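Local coordinates for protein SAM-dependent methyltransferase (Exiguobacterium sibiricum 255-15, PDB 3D2L) that probably transfers a methyl group from S-adenosylmethionine to an acceptor that is not known, at residues D17-Y20 / P21-V24; V24-V27 / L28-V31. All coordinates share one frame; numbering follows the deposited sequence.

Contact 1. Residues D17-Y20 / P21-V24; sequences DVPY and PEWV
Trp-23 folds back along the opening turn of helix 20-30 to meet Val-18, Pro-19 and Tyr-20, a worked example of a helix start packed against the loop that leads into it, here in a Rossmann-like methyltransferase fold. With CG set beside the backbone N (chi1 -80°), the indole runs toward the residues before it. Trp-23 CB lies 3.5 Å from Tyr-20 O. Further along, Trp-23 CE3 comes 3.3 Å from Pro-19 O, which sits at the ring edge near its plane. Trp-23 CZ3 reaches Val-18 CG1 at 3.7 Å. At the polar tip, NE1 is hydrogen-bonded to Asp-136, while Phe-224 makes an edge-to-face contact with the indole. The Tyr-20 ring stands obliquely, its plane at 43° to the six-membered ring of Trp-23, and carries Val-18 CG1 over the centre of one face. Were this indole cut back to an alanine, the Asp-136 carboxylate would probably lose its N-H partner and a gap would open beside Val-18 CG1. An inverse gamma turn centred on Pro-19, closed by Tyr-20 N to Val-18 O, bends the chain into the helix. Glu-22 N donates to Pro-19 O at 2.9 Å, from above the carbonyl plane.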
ATOM      1  N   ASP A  17       2.301 -14.510   5.046  1.00 48.24           N
ATOM      2  CA  ASP A  17       1.224 -15.202   4.324  1.00 48.38           C
ATOM      3  C   ASP A  17       0.340 -14.313   3.430  1.00 46.33           C
ATOM      4  O   ASP A  17      -0.610 -14.814   2.831  1.00 46.79           O
ATOM      5  CB  ASP A  17       0.326 -15.954   5.319  1.00 50.54           C
ATOM      6  CG  ASP A  17       1.060 -17.073   6.037  1.00 56.09           C
ATOM      7  OD1 ASP A  17       2.123 -17.528   5.535  1.00 58.32           O
ATOM      8  OD2 ASP A  17       0.556 -17.505   7.099  1.00 63.67           O
ATOM      9  N   VAL A  18       0.633 -13.014   3.357  1.00 43.78           N
ATOM     10  CA  VAL A  18      -0.101 -12.078   2.483  1.00 43.57           C
ATOM     11  C   VAL A  18       0.193 -12.474   1.038  1.00 42.21           C
ATOM     12  O   VAL A  18       1.350 -12.513   0.644  1.00 42.73           O
ATOM     13  CB  VAL A  18       0.316 -10.627   2.741  1.00 44.22           C
ATOM     14  CG1 VAL A  18      -0.206  -9.682   1.635  1.00 41.70           C
ATOM     15  CG2 VAL A  18      -0.183 -10.191   4.099  1.00 45.58           C
ATOM     16  N   PRO A  19      -0.846 -12.782   0.248  1.00 42.10           N
ATOM     17  CA  PRO A  19      -0.660 -13.256  -1.128  1.00 39.48           C
ATOM     18  C   PRO A  19      -0.389 -12.132  -2.118  1.00 36.86           C
ATOM     19  O   PRO A  19      -1.210 -11.857  -2.996  1.00 39.02           O
ATOM     20  CB  PRO A  19      -2.002 -13.942  -1.417  1.00 40.44           C
ATOM     21  CG  PRO A  19      -2.974 -13.083  -0.682  1.00 42.91           C
ATOM     22  CD  PRO A  19      -2.284 -12.707   0.596  1.00 41.46           C
ATOM     23  N   TYR A  20       0.773 -11.496  -1.971  1.00 34.44           N
ATOM     24  CA  TYR A  20       1.218 -10.425  -2.852  1.00 32.87           C
ATOM     25  C   TYR A  20       1.140 -10.741  -4.332  1.00 33.15           C
ATOM     26  O   TYR A  20       0.812  -9.858  -5.128  1.00 33.60           O
ATOM     27  CB  TYR A  20       2.639 -10.008  -2.501  1.00 34.98           C
ATOM     28  CG  TYR A  20       2.726  -9.316  -1.188  1.00 38.39           C
ATOM     29  CD1 TYR A  20       2.161  -8.062  -1.013  1.00 36.82           C
ATOM     30  CD2 TYR A  20       3.378  -9.898  -0.126  1.00 35.26           C
ATOM     31  CE1 TYR A  20       2.236  -7.425   0.173  1.00 38.73           C
ATOM     32  CE2 TYR A  20       3.469  -9.256   1.072  1.00 40.62           C
ATOM     33  CZ  TYR A  20       2.916  -8.015   1.216  1.00 34.09           C
ATOM     34  OH  TYR A  20       2.982  -7.374   2.440  1.00 43.79           O
ATOM     35  N   PRO A  21       1.434 -11.998  -4.734  1.00 31.35           N
ATOM     36  CA  PRO A  21       1.295 -12.273  -6.150  1.00 31.55           C
ATOM     37  C   PRO A  21      -0.097 -12.008  -6.753  1.00 33.47           C
ATOM     38  O   PRO A  21      -0.221 -11.858  -7.967  1.00 35.14           O
ATOM     39  CB  PRO A  21       1.693 -13.745  -6.247  1.00 33.35           C
ATOM     40  CG  PRO A  21       2.616 -13.940  -5.117  1.00 32.79           C
ATOM     41  CD  PRO A  21       1.980 -13.157  -4.014  1.00 35.09           C
ATOM     42  N   GLU A  22      -1.137 -11.981  -5.930  1.00 33.33           N
ATOM     43  CA  GLU A  22      -2.478 -11.647  -6.394  1.00 34.33           C
ATOM     44  C   GLU A  22      -2.564 -10.156  -6.773  1.00 32.81           C
ATOM     45  O   GLU A  22      -3.275  -9.779  -7.712  1.00 32.92           O
ATOM     46  CB  GLU A  22      -3.488 -11.941  -5.301  1.00 36.16           C
ATOM     47  CG  GLU A  22      -3.651 -13.408  -4.972  1.00 45.03           C
ATOM     48  CD  GLU A  22      -4.816 -14.037  -5.697  1.00 56.17           C
ATOM     49  OE1 GLU A  22      -5.950 -13.493  -5.580  1.00 53.56           O
ATOM     50  OE2 GLU A  22      -4.603 -15.092  -6.339  1.00 61.67           O
ATOM     51  N   TRP A  23      -1.872  -9.299  -6.037  1.00 33.18           N
ATOM     52  CA  TRP A  23      -1.842  -7.875  -6.424  1.00 32.09           C
ATOM     53  C   TRP A  23      -1.061  -7.707  -7.715  1.00 31.38           C
ATOM     54  O   TRP A  23      -1.454  -6.946  -8.585  1.00 30.45           O
ATOM     55  CB  TRP A  23      -1.207  -6.996  -5.350  1.00 34.96           C
ATOM     56  CG  TRP A  23      -2.081  -6.621  -4.208  1.00 27.68           C
ATOM     57  CD1 TRP A  23      -2.762  -5.446  -4.061  1.00 33.91           C
ATOM     58  CD2 TRP A  23      -2.337  -7.384  -3.025  1.00 29.91           C
ATOM     59  NE1 TRP A  23      -3.460  -5.454  -2.885  1.00 30.09           N
ATOM     60  CE2 TRP A  23      -3.187  -6.610  -2.208  1.00 33.07           C
ATOM     61  CE3 TRP A  23      -1.930  -8.650  -2.572  1.00 34.02           C
ATOM     62  CZ2 TRP A  23      -3.641  -7.054  -0.961  1.00 36.89           C
ATOM     63  CZ3 TRP A  23      -2.380  -9.090  -1.324  1.00 35.68           C
ATOM     64  CH2 TRP A  23      -3.215  -8.295  -0.538  1.00 37.29           C
ATOM     65  N   VAL A  24       0.053  -8.426  -7.828  1.00 33.17           N
ATOM     66  CA  VAL A  24       0.901  -8.366  -9.009  1.00 31.72           C
ATOM     67  C   VAL A  24       0.149  -8.882 -10.223  1.00 31.62           C
ATOM     68  O   VAL A  24       0.229  -8.276 -11.299  1.00 35.42           O
ATOM     69  CB  VAL A  24       2.226  -9.152  -8.794  1.00 34.07           C
ATOM     70  CG1 VAL A  24       3.048  -9.201 -10.067  1.00 32.84           C
ATOM     71  CG2 VAL A  24       3.009  -8.505  -7.689  1.00 29.96           C
TER

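Contact 2. Residues V24-V27 / L28-V31; sequences VAWV and LEQV
The indole of Trp-26 has Gln-30 CG over one face and Glu-29 OE1 at its edge, near the ring plane, in the last turn of helix 20-30, which packs on the central sheet of the methyltransferase fold. CG of Trp-26 stands anti to the backbone N (chi1 170°), beside its own carbonyl, and this places CD1 and NE1 alongside the residues that follow. Glu-29 OE1 comes 3.9 Å from Trp-26 CD1, with the carboxylate turned 73° from the ring. The Gln-30 chain bends at chi2 and brings NE2 to 3.8 Å from Trp-26 NE1, its amide plane inclined by 55° to the indole; the two nitrogens are close neighbours, not a bonded pair. Phe-237 meets the indole edge-to-face, and Leu-134 of strand 131-138 touches Trp-26, Val-27, Gln-30 and Val-31 alike.

On another side of the turn, Leu-28 lies beside Val-24 and points the same way, CD1 of Leu-28 approaching Val-24 CG1 at 4.1 Å. The backbone bonding changes along the turn: Leu-28 N gives a regular helical bond to Val-24 O at 2.9 Å, whereas those from Glu-29 N to Ala-25 O and from Gln-30 N to Trp-26 O are weak. Val-27 O is gripped twice, by Gln-30 N from above the carbonyl plane and by Val-31 N, 2.9 Å away and almost in line with the C=O bond.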
ATOM      1  N   VAL A  24       0.053  -8.426  -7.828  1.00 33.17           N
ATOM      2  CA  VAL A  24       0.901  -8.366  -9.009  1.00 31.72           C
ATOM      3  C   VAL A  24       0.149  -8.882 -10.223  1.00 31.62           C
ATOM      4  O   VAL A  24       0.229  -8.276 -11.299  1.00 35.42           O
ATOM      5  CB  VAL A  24       2.226  -9.152  -8.794  1.00 34.07           C
ATOM      6  CG1 VAL A  24       3.048  -9.201 -10.067  1.00 32.84           C
ATOM      7  CG2 VAL A  24       3.009  -8.505  -7.689  1.00 29.96           C
ATOM      8  N   ALA A  25      -0.614  -9.968 -10.071  1.00 31.09           N
ATOM      9  CA  ALA A  25      -1.378 -10.503 -11.197  1.00 30.97           C
ATOM     10  C   ALA A  25      -2.377  -9.460 -11.699  1.00 31.83           C
ATOM     11  O   ALA A  25      -2.608  -9.336 -12.896  1.00 28.91           O
ATOM     12  CB  ALA A  25      -2.073 -11.845 -10.826  1.00 31.59           C
ATOM     13  N   TRP A  26      -2.911  -8.660 -10.777  1.00 31.57           N
ATOM     14  CA  TRP A  26      -3.853  -7.579 -11.108  1.00 31.64           C
ATOM     15  C   TRP A  26      -3.167  -6.435 -11.862  1.00 29.80           C
ATOM     16  O   TRP A  26      -3.677  -5.948 -12.864  1.00 29.10           O
ATOM     17  CB  TRP A  26      -4.530  -7.076  -9.820  1.00 32.44           C
ATOM     18  CG  TRP A  26      -5.334  -5.819  -9.986  1.00 31.51           C
ATOM     19  CD1 TRP A  26      -6.422  -5.655 -10.757  1.00 35.52           C
ATOM     20  CD2 TRP A  26      -5.118  -4.572  -9.329  1.00 31.06           C
ATOM     21  NE1 TRP A  26      -6.880  -4.378 -10.665  1.00 30.37           N
ATOM     22  CE2 TRP A  26      -6.106  -3.683  -9.793  1.00 29.94           C
ATOM     23  CE3 TRP A  26      -4.178  -4.111  -8.410  1.00 32.41           C
ATOM     24  CZ2 TRP A  26      -6.218  -2.367  -9.339  1.00 35.11           C
ATOM     25  CZ3 TRP A  26      -4.280  -2.778  -7.959  1.00 37.49           C
ATOM     26  CH2 TRP A  26      -5.306  -1.932  -8.428  1.00 34.63           C
ATOM     27  N   VAL A  27      -1.993  -6.030 -11.398  1.00 29.14           N
ATOM     28  CA  VAL A  27      -1.233  -4.980 -12.064  1.00 29.87           C
ATOM     29  C   VAL A  27      -0.954  -5.457 -13.506  1.00 29.42           C
ATOM     30  O   VAL A  27      -1.109  -4.691 -14.447  1.00 30.98           O
ATOM     31  CB  VAL A  27       0.071  -4.590 -11.290  1.00 27.33           C
ATOM     32  CG1 VAL A  27       0.932  -3.558 -12.099  1.00 28.74           C
ATOM     33  CG2 VAL A  27      -0.246  -4.037  -9.848  1.00 29.38           C
ATOM     34  N   LEU A  28      -0.565  -6.724 -13.665  1.00 32.90           N
ATOM     35  CA  LEU A  28      -0.278  -7.308 -14.994  1.00 32.05           C
ATOM     36  C   LEU A  28      -1.473  -7.216 -15.967  1.00 34.01           C
ATOM     37  O   LEU A  28      -1.282  -7.158 -17.188  1.00 34.85           O
ATOM     38  CB  LEU A  28       0.221  -8.732 -14.822  1.00 32.47           C
ATOM     39  CG  LEU A  28       1.656  -8.811 -14.308  1.00 31.37           C
ATOM     40  CD1 LEU A  28       1.992 -10.186 -13.861  1.00 33.26           C
ATOM     41  CD2 LEU A  28       2.638  -8.336 -15.387  1.00 36.63           C
ATOM     42  N   GLU A  29      -2.698  -7.188 -15.433  1.00 34.36           N
ATOM     43  CA  GLU A  29      -3.899  -7.027 -16.256  1.00 37.17           C
ATOM     44  C   GLU A  29      -4.107  -5.612 -16.740  1.00 37.35           C
ATOM     45  O   GLU A  29      -4.842  -5.405 -17.705  1.00 37.66           O
ATOM     46  CB  GLU A  29      -5.152  -7.413 -15.471  1.00 38.66           C
ATOM     47  CG  GLU A  29      -5.145  -8.829 -14.964  1.00 44.17           C
ATOM     48  CD  GLU A  29      -6.392  -9.161 -14.125  1.00 47.46           C
ATOM     49  OE1 GLU A  29      -7.033  -8.225 -13.563  1.00 57.87           O
ATOM     50  OE2 GLU A  29      -6.702 -10.373 -14.031  1.00 59.73           O
ATOM     51  N   GLN A  30      -3.496  -4.635 -16.062  1.00 34.49           N
ATOM     52  CA  GLN A  30      -3.670  -3.229 -16.384  1.00 34.52           C
ATOM     53  C   GLN A  30      -2.491  -2.528 -17.003  1.00 35.36           C
ATOM     54  O   GLN A  30      -2.704  -1.537 -17.690  1.00 36.59           O
ATOM     55  CB  GLN A  30      -4.015  -2.407 -15.115  1.00 34.41           C
ATOM     56  CG  GLN A  30      -5.026  -3.024 -14.228  1.00 39.43           C
ATOM     57  CD  GLN A  30      -6.312  -3.341 -14.924  1.00 42.22           C
ATOM     58  OE1 GLN A  30      -6.698  -2.676 -15.890  1.00 41.85           O
ATOM     59  NE2 GLN A  30      -7.000  -4.369 -14.432  1.00 50.40           N
ATOM     60  N   VAL A  31      -1.267  -3.003 -16.753  1.00 35.18           N
ATOM     61  CA  VAL A  31      -0.060  -2.311 -17.231  1.00 33.97           C
ATOM     62  C   VAL A  31       0.780  -3.318 -17.943  1.00 33.01           C
ATOM     63  O   VAL A  31       1.098  -4.340 -17.358  1.00 31.46           O
ATOM     64  CB  VAL A  31       0.741  -1.668 -16.043  1.00 35.56           C
ATOM     65  CG1 VAL A  31       2.035  -0.918 -16.544  1.00 35.10           C
ATOM     66  CG2 VAL A  31      -0.175  -0.744 -15.233  1.00 33.77           C
TER

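In the fold
Contact 1 and contact 2 occupy the two ends of one element, helix 20-30, and share Val-24, with centres about 12 Å apart. Both are partly buried: Trp-23 and Val-24 form the inner side of contact 1, and Trp-26, Val-27 and Val-31 extend it in contact 2, while Glu-22 and Glu-29 are exposed. One indole ends in a polar bond; the other lies between the side chains that follow it and the sheet, in a largely apolar setting. Contact 1 meets loops, helix 46-51 and Asp-136 of strand 131-138, and contact 2 faces strands 97-102 and 131-138, with Phe-237 of the neighbouring antiparallel strand.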